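Enoyl-acyl carrier protein reductase (Uncultured bacterium, PDB 6KI9) probably reduces the trans-2,3 double bond of enoyl groups carried on acyl carrier protein with a nicotinamide cofactor, the last reductive step of each fatty acid elongation cycle. Local coordinates at residues 25-30 / 50-55; 31-36 / 401-406; 103-108 / 166-171; 288-293 / 303-308. All blocks are in the same frame, centred on the assembly; numbering follows the deposited sequence.

Contact 1. Residues 25-30 / 50-55. With EDO (1,2-ethanediol), chain F.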
# COMPACT_ATOMS: atom_id res chain seq x y z
N PHE A 25 -6.82 -6.90 9.04
CA PHE A 25 -6.43 -5.87 9.98
C PHE A 25 -6.32 -4.54 9.23
O PHE A 25 -5.24 -4.06 8.87
CB PHE A 25 -5.11 -6.24 10.67
CG PHE A 25 -4.84 -5.44 11.92
CD1 PHE A 25 -5.51 -5.73 13.10
CD2 PHE A 25 -3.94 -4.39 11.91
CE1 PHE A 25 -5.28 -5.00 14.25
CE2 PHE A 25 -3.69 -3.65 13.06
CZ PHE A 25 -4.37 -3.96 14.23
N GLY A 26 -7.50 -3.96 9.00
CA GLY A 26 -7.68 -2.77 8.20
C GLY A 26 -9.14 -2.78 7.81
O GLY A 26 -9.79 -3.82 7.91
N GLU A 27 -9.69 -1.66 7.37
CA GLU A 27 -11.07 -1.68 6.91
C GLU A 27 -11.10 -1.40 5.42
O GLU A 27 -10.45 -0.47 4.94
CB GLU A 27 -11.95 -0.68 7.67
CG GLU A 27 -13.44 -0.84 7.32
CD GLU A 27 -14.37 -0.02 8.20
OE1 GLU A 27 -13.91 0.58 9.19
OE2 GLU A 27 -15.58 0.01 7.89
N LEU A 28 -11.87 -2.21 4.70
CA LEU A 28 -12.00 -2.12 3.26
C LEU A 28 -12.86 -0.92 2.84
O LEU A 28 -14.01 -0.78 3.25
CB LEU A 28 -12.60 -3.42 2.73
CG LEU A 28 -12.42 -3.88 1.29
CD1 LEU A 28 -10.95 -4.04 0.96
CD2 LEU A 28 -13.16 -5.20 1.10
N PHE A 29 -12.27 -0.04 2.03
CA PHE A 29 -12.99 1.09 1.44
C PHE A 29 -12.59 1.22 -0.02
O PHE A 29 -11.51 1.73 -0.33
CB PHE A 29 -12.68 2.40 2.16
CG PHE A 29 -13.16 2.46 3.58
CD1 PHE A 29 -14.51 2.59 3.87
CD2 PHE A 29 -12.26 2.44 4.63
CE1 PHE A 29 -14.95 2.66 5.17
CE2 PHE A 29 -12.69 2.51 5.94
CZ PHE A 29 -14.04 2.63 6.21
N GLY A 30 -13.45 0.77 -0.93
CA GLY A 30 -13.12 0.81 -2.34
C GLY A 30 -12.17 -0.31 -2.73
O GLY A 30 -11.65 -1.03 -1.88
N GLY A 50 -13.02 -9.19 10.17
CA GLY A 50 -12.39 -7.91 9.94
C GLY A 50 -12.54 -6.96 11.11
O GLY A 50 -13.36 -7.18 12.00
N ILE A 51 -11.72 -5.92 11.10
CA ILE A 51 -11.84 -4.86 12.09
C ILE A 51 -12.56 -3.67 11.49
O ILE A 51 -12.85 -3.63 10.30
CB ILE A 51 -10.46 -4.42 12.64
CG1 ILE A 51 -9.57 -3.89 11.51
CG2 ILE A 51 -9.77 -5.59 13.34
CD1 ILE A 51 -9.64 -2.39 11.28
N THR A 52 -12.84 -2.68 12.33
CA THR A 52 -13.32 -1.41 11.84
C THR A 52 -12.45 -0.30 12.39
O THR A 52 -11.90 -0.41 13.49
CB THR A 52 -14.79 -1.15 12.21
OG1 THR A 52 -15.18 0.15 11.73
CG2 THR A 52 -14.99 -1.17 13.72
N VAL A 53 -12.30 0.77 11.62
CA VAL A 53 -11.56 1.93 12.09
C VAL A 53 -12.49 2.87 12.85
O VAL A 53 -12.04 3.85 13.43
CB VAL A 53 -10.91 2.69 10.92
CG1 VAL A 53 -9.91 1.79 10.20
CG2 VAL A 53 -11.96 3.20 9.96
N GLY A 54 -13.78 2.55 12.82
CA GLY A 54 -14.77 3.37 13.50
C GLY A 54 -15.16 4.56 12.64
O GLY A 54 -14.70 4.70 11.51
N ARG A 55 -16.03 5.41 13.19
CA ARG A 55 -16.43 6.64 12.52
C ARG A 55 -16.33 7.79 13.52
O ARG A 55 -15.84 7.61 14.63
CB ARG A 55 -17.85 6.53 11.96
CG ARG A 55 -18.12 5.30 11.09
CD ARG A 55 -17.42 5.37 9.75
NE ARG A 55 -17.72 4.21 8.92
CZ ARG A 55 -16.95 3.13 8.82
NH1 ARG A 55 -15.81 3.06 9.49
NH2 ARG A 55 -17.31 2.11 8.04
C1 EDO F . -6.67 0.04 6.26
O1 EDO F . -7.60 0.65 7.16
C2 EDO F . -7.15 0.15 4.82
O2 EDO F . -7.82 -1.05 4.42
O HOH W 1 -12.36 -5.02 7.97

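Contact 2. Residues 31-36 / 401-406. With EDO (1,2-ethanediol), chain E.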
# COMPACT_ATOMS: atom_id res chain seq x y z
N ARG A 31 -11.96 -0.46 -4.03
CA ARG A 31 -11.16 -1.56 -4.55
C ARG A 31 -9.67 -1.25 -4.49
O ARG A 31 -9.25 -0.12 -4.75
CB ARG A 31 -11.57 -1.88 -5.99
CG ARG A 31 -10.67 -2.89 -6.71
CD ARG A 31 -11.02 -2.96 -8.19
NE ARG A 31 -10.28 -4.00 -8.91
CZ ARG A 31 -9.63 -3.80 -10.05
NH1 ARG A 31 -9.62 -2.60 -10.62
NH2 ARG A 31 -8.98 -4.80 -10.63
N GLY A 32 -8.88 -2.25 -4.12
CA GLY A 32 -7.43 -2.14 -4.11
C GLY A 32 -6.84 -3.53 -4.01
O GLY A 32 -7.51 -4.51 -4.33
N TYR A 33 -5.60 -3.62 -3.53
CA TYR A 33 -4.91 -4.91 -3.43
C TYR A 33 -5.63 -5.91 -2.53
O TYR A 33 -5.68 -7.10 -2.84
CB TYR A 33 -3.48 -4.72 -2.91
CG TYR A 33 -2.42 -4.45 -3.95
CD1 TYR A 33 -2.06 -5.42 -4.88
CD2 TYR A 33 -1.76 -3.23 -3.99
CE1 TYR A 33 -1.08 -5.17 -5.84
CE2 TYR A 33 -0.78 -2.97 -4.93
CZ TYR A 33 -0.45 -3.94 -5.85
OH TYR A 33 0.52 -3.69 -6.79
N ALA A 34 -6.14 -5.43 -1.40
CA ALA A 34 -6.69 -6.32 -0.38
C ALA A 34 -7.84 -7.18 -0.90
O ALA A 34 -8.02 -8.32 -0.46
CB ALA A 34 -7.14 -5.51 0.84
N ASN A 35 -8.63 -6.64 -1.83
CA ASN A 35 -9.77 -7.39 -2.35
C ASN A 35 -9.38 -8.75 -2.93
O ASN A 35 -10.03 -9.76 -2.66
CB ASN A 35 -10.49 -6.56 -3.42
CG ASN A 35 -11.04 -5.26 -2.87
OD1 ASN A 35 -10.32 -4.27 -2.74
ND2 ASN A 35 -12.33 -5.26 -2.52
N GLY A 36 -8.30 -8.79 -3.71
CA GLY A 36 -7.84 -10.03 -4.31
C GLY A 36 -7.40 -11.06 -3.28
O GLY A 36 -7.65 -12.26 -3.41
N LEU A 401 -4.60 -6.09 -13.96
CA LEU A 401 -3.79 -7.31 -14.05
C LEU A 401 -2.88 -7.50 -12.83
O LEU A 401 -2.75 -8.62 -12.31
CB LEU A 401 -2.94 -7.30 -15.33
CG LEU A 401 -3.73 -7.37 -16.63
CD1 LEU A 401 -2.76 -7.47 -17.81
CD2 LEU A 401 -4.69 -8.54 -16.61
N VAL A 402 -2.24 -6.42 -12.39
CA VAL A 402 -1.36 -6.52 -11.23
C VAL A 402 -2.15 -6.94 -9.98
O VAL A 402 -1.70 -7.81 -9.23
CB VAL A 402 -0.64 -5.19 -10.95
CG1 VAL A 402 0.07 -5.24 -9.61
CG2 VAL A 402 0.36 -4.89 -12.07
N LEU A 403 -3.32 -6.35 -9.78
CA LEU A 403 -4.16 -6.74 -8.64
C LEU A 403 -4.49 -8.25 -8.70
O LEU A 403 -4.36 -9.01 -7.70
CB LEU A 403 -5.45 -5.92 -8.62
CG LEU A 403 -5.27 -4.42 -8.38
CD1 LEU A 403 -6.61 -3.71 -8.40
CD2 LEU A 403 -4.56 -4.18 -7.06
N GLU A 404 -4.89 -8.66 -9.91
CA GLU A 404 -5.29 -10.04 -10.18
C GLU A 404 -4.17 -11.04 -9.87
O GLU A 404 -4.41 -12.09 -9.28
CB GLU A 404 -5.73 -10.21 -11.64
CG GLU A 404 -6.08 -11.65 -12.02
CD GLU A 404 -6.40 -11.81 -13.51
OE1 GLU A 404 -6.48 -10.79 -14.22
OE2 GLU A 404 -6.56 -12.96 -13.95
N GLY A 405 -2.95 -10.70 -10.27
CA GLY A 405 -1.82 -11.59 -10.06
C GLY A 405 -1.32 -11.59 -8.63
O GLY A 405 -0.86 -12.62 -8.12
N THR A 406 -1.42 -10.45 -7.96
CA THR A 406 -0.83 -10.27 -6.65
C THR A 406 -1.62 -11.03 -5.59
O THR A 406 -1.01 -11.56 -4.65
CB THR A 406 -0.71 -8.77 -6.29
OG1 THR A 406 0.17 -8.14 -7.22
CG2 THR A 406 -0.15 -8.57 -4.89
C1 EDO E . -3.42 -1.79 0.63
O1 EDO E . -2.91 -1.40 -0.66
C2 EDO E . -4.37 -2.97 0.45
O2 EDO E . -5.31 -2.66 -0.58
O HOH W 2 -4.29 -8.35 -4.89

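Contact 3. Residues 103-108 / 166-171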
# COMPACT_ATOMS: atom_id res chain seq x y z
N ASP A 103 -5.30 20.37 16.06
CA ASP A 103 -5.64 21.69 16.61
C ASP A 103 -4.47 22.66 16.45
O ASP A 103 -4.67 23.84 16.13
CB ASP A 103 -6.02 21.57 18.10
CG ASP A 103 -7.34 20.87 18.31
OD1 ASP A 103 -8.20 20.90 17.41
OD2 ASP A 103 -7.54 20.28 19.40
N LEU A 104 -3.26 22.16 16.66
CA LEU A 104 -2.05 22.97 16.56
C LEU A 104 -1.74 23.42 15.13
O LEU A 104 -0.88 24.28 14.92
CB LEU A 104 -0.85 22.21 17.12
CG LEU A 104 -0.93 21.76 18.58
CD1 LEU A 104 0.41 21.19 19.04
CD2 LEU A 104 -1.38 22.89 19.48
N LEU A 105 -2.44 22.85 14.15
CA LEU A 105 -2.23 23.21 12.75
C LEU A 105 -3.26 24.21 12.24
O LEU A 105 -3.16 24.69 11.11
CB LEU A 105 -2.26 21.96 11.86
CG LEU A 105 -1.36 20.78 12.20
CD1 LEU A 105 -1.58 19.63 11.23
CD2 LEU A 105 0.10 21.20 12.21
N ALA A 106 -4.25 24.52 13.06
CA ALA A 106 -5.41 25.30 12.64
C ALA A 106 -5.07 26.66 12.03
O ALA A 106 -5.77 27.13 11.12
CB ALA A 106 -6.36 25.49 13.82
N ASP A 107 -4.01 27.29 12.51
CA ASP A 107 -3.67 28.65 12.08
C ASP A 107 -2.61 28.70 10.98
O ASP A 107 -2.19 29.78 10.57
CB ASP A 107 -3.20 29.48 13.28
CG ASP A 107 -4.32 29.75 14.27
OD1 ASP A 107 -5.39 29.12 14.14
OD2 ASP A 107 -4.13 30.58 15.17
N MET A 108 -2.19 27.54 10.49
CA MET A 108 -1.23 27.52 9.39
C MET A 108 -1.86 28.03 8.11
O MET A 108 -2.99 27.67 7.77
CB MET A 108 -0.67 26.11 9.17
CG MET A 108 0.29 25.65 10.24
SD MET A 108 1.13 24.12 9.78
CE MET A 108 2.22 23.91 11.19
N PRO A 166 -2.59 14.45 8.48
CA PRO A 166 -3.51 15.22 9.32
C PRO A 166 -4.40 16.14 8.50
O PRO A 166 -4.02 16.56 7.40
CB PRO A 166 -2.56 16.04 10.21
CG PRO A 166 -1.23 15.38 10.09
CD PRO A 166 -1.19 14.81 8.72
N LYS A 167 -5.57 16.45 9.03
CA LYS A 167 -6.48 17.40 8.40
C LYS A 167 -5.97 18.83 8.61
O LYS A 167 -5.99 19.35 9.73
CB LYS A 167 -7.89 17.24 8.95
CG LYS A 167 -8.82 18.41 8.65
CD LYS A 167 -10.10 18.30 9.48
CE LYS A 167 -11.02 19.49 9.26
NZ LYS A 167 -10.28 20.70 8.82
N VAL A 168 -5.51 19.45 7.53
CA VAL A 168 -5.07 20.83 7.59
C VAL A 168 -5.38 21.47 6.24
O VAL A 168 -5.19 20.85 5.18
CB VAL A 168 -3.56 20.95 7.93
CG1 VAL A 168 -2.71 20.15 6.95
CG2 VAL A 168 -3.13 22.41 7.96
N LYS A 169 -5.88 22.69 6.28
CA LYS A 169 -6.46 23.34 5.11
C LYS A 169 -5.43 23.62 4.02
O LYS A 169 -5.75 23.66 2.84
CB LYS A 169 -7.12 24.66 5.53
CG LYS A 169 -6.53 25.22 6.82
CD LYS A 169 -7.30 26.42 7.33
CE LYS A 169 -8.64 26.03 7.92
NZ LYS A 169 -9.36 27.24 8.44
N VAL A 170 -4.18 23.82 4.44
CA VAL A 170 -3.11 24.17 3.52
C VAL A 170 -2.59 22.99 2.69
O VAL A 170 -1.99 23.19 1.63
CB VAL A 170 -1.92 24.83 4.28
CG1 VAL A 170 -1.19 23.79 5.13
CG2 VAL A 170 -0.97 25.52 3.32
N PHE A 171 -2.81 21.77 3.17
CA PHE A 171 -2.17 20.61 2.57
C PHE A 171 -2.53 20.34 1.11
O PHE A 171 -1.67 19.95 0.33
CB PHE A 171 -2.45 19.35 3.38
CG PHE A 171 -1.68 18.15 2.90
CD1 PHE A 171 -0.34 18.01 3.22
CD2 PHE A 171 -2.27 17.20 2.09
CE1 PHE A 171 0.39 16.93 2.76
CE2 PHE A 171 -1.55 16.11 1.62
CZ PHE A 171 -0.22 15.98 1.96

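Contact 4. Residues 288-293 / 303-308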
# COMPACT_ATOMS: atom_id res chain seq x y z
N CYS A 288 4.89 -4.55 -3.37
CA CYS A 288 4.10 -4.77 -4.57
C CYS A 288 4.33 -3.68 -5.62
O CYS A 288 4.85 -2.61 -5.31
CB CYS A 288 2.61 -4.85 -4.19
SG CYS A 288 2.21 -6.21 -3.09
N PRO A 289 3.94 -3.96 -6.87
CA PRO A 289 4.19 -2.99 -7.95
C PRO A 289 3.40 -1.69 -7.83
O PRO A 289 2.38 -1.62 -7.14
CB PRO A 289 3.75 -3.74 -9.21
CG PRO A 289 3.87 -5.18 -8.84
CD PRO A 289 3.45 -5.24 -7.40
N GLU A 290 3.89 -0.67 -8.52
CA GLU A 290 3.10 0.54 -8.76
C GLU A 290 1.79 0.18 -9.46
O GLU A 290 1.78 -0.62 -10.39
CB GLU A 290 3.88 1.53 -9.64
CG GLU A 290 5.24 1.94 -9.10
CD GLU A 290 6.35 0.97 -9.47
OE1 GLU A 290 6.08 -0.02 -10.19
OE2 GLU A 290 7.49 1.20 -9.04
N ILE A 291 0.70 0.77 -9.00
CA ILE A 291 -0.57 0.71 -9.73
C ILE A 291 -1.23 2.08 -9.67
O ILE A 291 -0.86 2.92 -8.86
CB ILE A 291 -1.55 -0.34 -9.14
CG1 ILE A 291 -1.85 -0.02 -7.68
CG2 ILE A 291 -0.99 -1.75 -9.29
CD1 ILE A 291 -2.94 -0.90 -7.08
N ARG A 292 -2.21 2.30 -10.55
CA ARG A 292 -2.97 3.54 -10.51
C ARG A 292 -4.38 3.25 -10.97
O ARG A 292 -4.71 3.41 -12.15
CB ARG A 292 -2.31 4.63 -11.37
CG ARG A 292 -2.82 6.02 -11.04
CD ARG A 292 -2.09 7.09 -11.82
NE ARG A 292 -2.53 8.42 -11.42
CZ ARG A 292 -2.47 9.48 -12.22
NH1 ARG A 292 -2.01 9.36 -13.46
NH2 ARG A 292 -2.89 10.67 -11.79
N THR A 293 -5.21 2.79 -10.03
CA THR A 293 -6.58 2.41 -10.35
C THR A 293 -7.45 3.66 -10.52
O THR A 293 -8.51 3.60 -11.14
CB THR A 293 -7.18 1.50 -9.27
OG1 THR A 293 -7.10 2.15 -7.99
CG2 THR A 293 -6.42 0.19 -9.21
N GLU A 303 1.98 5.72 -12.81
CA GLU A 303 1.52 4.74 -13.79
C GLU A 303 2.57 4.45 -14.85
O GLU A 303 2.49 3.42 -15.54
CB GLU A 303 0.24 5.22 -14.46
CG GLU A 303 0.43 6.20 -15.63
CD GLU A 303 0.74 7.62 -15.20
OE1 GLU A 303 0.66 7.93 -13.98
OE2 GLU A 303 1.05 8.44 -16.10
N LEU A 304 3.55 5.34 -15.00
CA LEU A 304 4.61 5.13 -15.98
C LEU A 304 5.38 3.84 -15.68
O LEU A 304 5.91 3.22 -16.61
CB LEU A 304 5.58 6.31 -16.01
CG LEU A 304 4.97 7.66 -16.38
CD1 LEU A 304 6.03 8.74 -16.29
CD2 LEU A 304 4.35 7.64 -17.77
N SER A 305 5.42 3.44 -14.41
CA SER A 305 6.17 2.24 -14.07
C SER A 305 5.48 0.96 -14.55
O SER A 305 6.11 -0.09 -14.70
CB SER A 305 6.41 2.15 -12.56
OG SER A 305 7.12 3.27 -12.08
N LEU A 306 4.18 1.07 -14.82
CA LEU A 306 3.36 -0.10 -15.15
C LEU A 306 3.52 -0.62 -16.57
O LEU A 306 3.43 -1.82 -16.79
CB LEU A 306 1.88 0.24 -14.95
CG LEU A 306 1.13 -0.15 -13.69
CD1 LEU A 306 -0.28 0.40 -13.78
CD2 LEU A 306 1.12 -1.66 -13.54
N PHE A 307 3.74 0.27 -17.52
CA PHE A 307 3.67 -0.10 -18.93
C PHE A 307 4.56 -1.29 -19.35
O PHE A 307 4.12 -2.13 -20.15
CB PHE A 307 3.97 1.13 -19.79
CG PHE A 307 2.92 2.19 -19.68
CD1 PHE A 307 1.65 1.97 -20.17
CD2 PHE A 307 3.20 3.40 -19.08
CE1 PHE A 307 0.68 2.94 -20.07
CE2 PHE A 307 2.23 4.38 -18.97
CZ PHE A 307 0.97 4.15 -19.47
N PRO A 308 5.80 -1.37 -18.81
CA PRO A 308 6.63 -2.51 -19.22
C PRO A 308 6.09 -3.88 -18.82
O PRO A 308 6.61 -4.92 -19.27
CB PRO A 308 7.96 -2.24 -18.51
CG PRO A 308 8.01 -0.78 -18.40
CD PRO A 308 6.59 -0.39 -18.05

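Contact 1. Residues 25-30 / 50-55
E27 reaches R55 with its carboxylate and is held end-on by the guanidinium: NH1 of R55 donates to OE1, and NH2 of R55 lies 2.7 Å from OE2 of E27. Both oxygens lie in the guanidinium plane and are met on their syn sides, although the two flat groups are twisted 31° apart. OE1 of E27 also takes the backbone N of V53 at 2.9 Å, nearly in line with its C-O bond, and OG1 of T52, from above the carboxylate, so three donors converge on one oxygen. An extended side chain, with CG anti to the backbone N (chi1 -172°), carries the carboxylate this far.

The second shell fixes the donors. OG1 of T52 accepts from the backbone N of G54 at 3.0 Å, an ST turn, while NH1 of R55 also donates to the carbonyl O of G54. CZ of F29 sits over one face of the R55 guanidinium, 3.8 Å from its NH1. Farther back, CG1 of I51 packs 3.3 Å from the backbone N of G26, and a water joins the carbonyl oxygens of G26 and I51. An ethanediol bridges N and O of E27.

The contact lies where strand 21-25 runs into the loop before helix 33-43, beside its parallel neighbour, strand 47-56; helix 67-77 touches E27 and R55, and helix 120-146 covers F25 and I51.

Contact 2. Residues 31-36 / 401-406
L403 pushes its two methyl groups against different flat groups of 31-36. CD2 lies over one face of the Y33 ring, 3.8 Å from the centroid and displaced toward the rim, a CH-pi contact. CD1 sits over the centre of the R31 guanidinium, 3.4 Å from its CZ. The fork of the leucine thus fits between ring and guanidinium, with CG anti to its own carbonyl carbon (chi1 -65°) and CD1 continuing the chain outward. R31 arrives by a long route: its chain is extended from CG to NE, which lets the flat end lie across the leucine methyl.

The Y33 side chain lays its ring against V402, L403 and T406 of helix 394-413. T406 meets the ring at its edge, with OG1 3.5 Å from CE1 of Y33. Near the phenol, CG1 of V402 comes within 3.2 Å of OH of Y33, whose hydrogen-bond partner is the carbonyl O of P289. OG1 of T406 turns back to V402 O at 2.8 Å, sharing that acceptor with T406 N from the other face of its plane. At the start of helix 33-43, OD1 of N35 accepts from G32 N, and an ethanediol accepts from A34 N.

No direct hydrogen bond crosses the contact, but a water lies between the carbonyl oxygens of Y33 and L403. The first turn of helix 33-43, which follows strand 21-25, packs here against helix 394-413, whose other neighbours include helix 426-436 at T406 and helix 309-315 at V402.

Contact 3. Residues 103-108 / 166-171
L105 overlaps P166 and V168, its CD1 lying 3.9 Å from CB of P166 and its CB 4.0 Å from CG2 of V168. Two type I beta turns, L105 to M108 and V168 to F171, face each other here. Each is closed by its own backbone bond, M108 N to L105 O at 3.1 Å and F171 N to V168 O at 3.2 Å, and no hydrogen bond passes between them.

The joint is mainly aliphatic packing. The L105 side chain crosses that of V168 at about a right angle, so its stem lies against one valine methyl while its CD1 continues to the proline. V168 turns CG2 toward the leucine by setting it anti to the backbone N, with CG1 at chi1 55°. M108 starts toward the other turn, but its thioether leads off elsewhere.

The contact joins the loop before helix 120-146 to the one before helix 171-180, far from the centre of the chain, in what is probably a Rossmann-like fold. Helix 196-219 packs against the leucine and proline, with L197 and L200 against L105 and I201 against P166. On the solvent side the K169 chain, bent at chi3 (73°), passes alongside the 105-108 turn and brings its CD 4.1 Å from the carbonyl O of A106.

Contact 4. Residues 288-293 / 303-308
The chain from C288 to T293 is irregular and largely extended, and it runs past the 3-10 turn at 303-305, with CA atoms 5.7 Å apart at R292 and E303 and 6.4 Å apart at E290 and S305. R292 and E303 run alongside each other in the same direction, guanidinium and carboxylate 28° from coplanar. NH1 of R292 stands 3.1 Å from OE1 of E303 in a salt bridge whose hydrogen bond is weak, bent to 122° at the hydrogen. The stronger partners lie elsewhere: NE of R292 pairs with D297, while OE2 of E303 bonds to OG of S380 and OE1 of E303 also accepts from G301 N. E303 curls back toward the arginine because CG sits between its backbone N and carbonyl carbon (chi1 83°) and chi2 bends the chain again.

E290, also bent at chi2, lays its carboxylate against S305, OE1 coming 3.2 Å from CB of S305. Their polar ends do not bond to each other: OE2 of E290 is held by Y241 and Q255, and OG of S305 by Q255, which therefore links the two. Beside them, L306 lays CD2 3.4 Å from the carbonyl O of E290 and CD1 4.1 Å from CA of I291.

The arrangement is a long connection folded back on itself after strand 283-287 of the largely parallel central sheet, as in a Rossmann-like fold, where loops at the carboxyl ends of strands usually line the cofactor or substrate pocket.

In the fold
Contacts 1, 2 and 4 are centred 11 to 15 Å from the chain centre, whereas contact 3 is peripheral, about 25 Å away. Contact 4 is the most buried, and its charged groups find most of their partners outside its two segments; contact 1 is partly buried and binds its carboxylate through four donor bonds from within the pair. Contacts 2 and 3 have no direct hydrogen bond across them, but contact 2 uses a ring face and contact 3 mainly aliphatic groups. Segments 25-30 and 31-36 are consecutive, leading into helix 33-43, so contacts 1 and 2 touch. Contacts 2 and 4 meet at Y33 and P289; helix 394-413 forms one side of contact 2 and packs on L306 of contact 4.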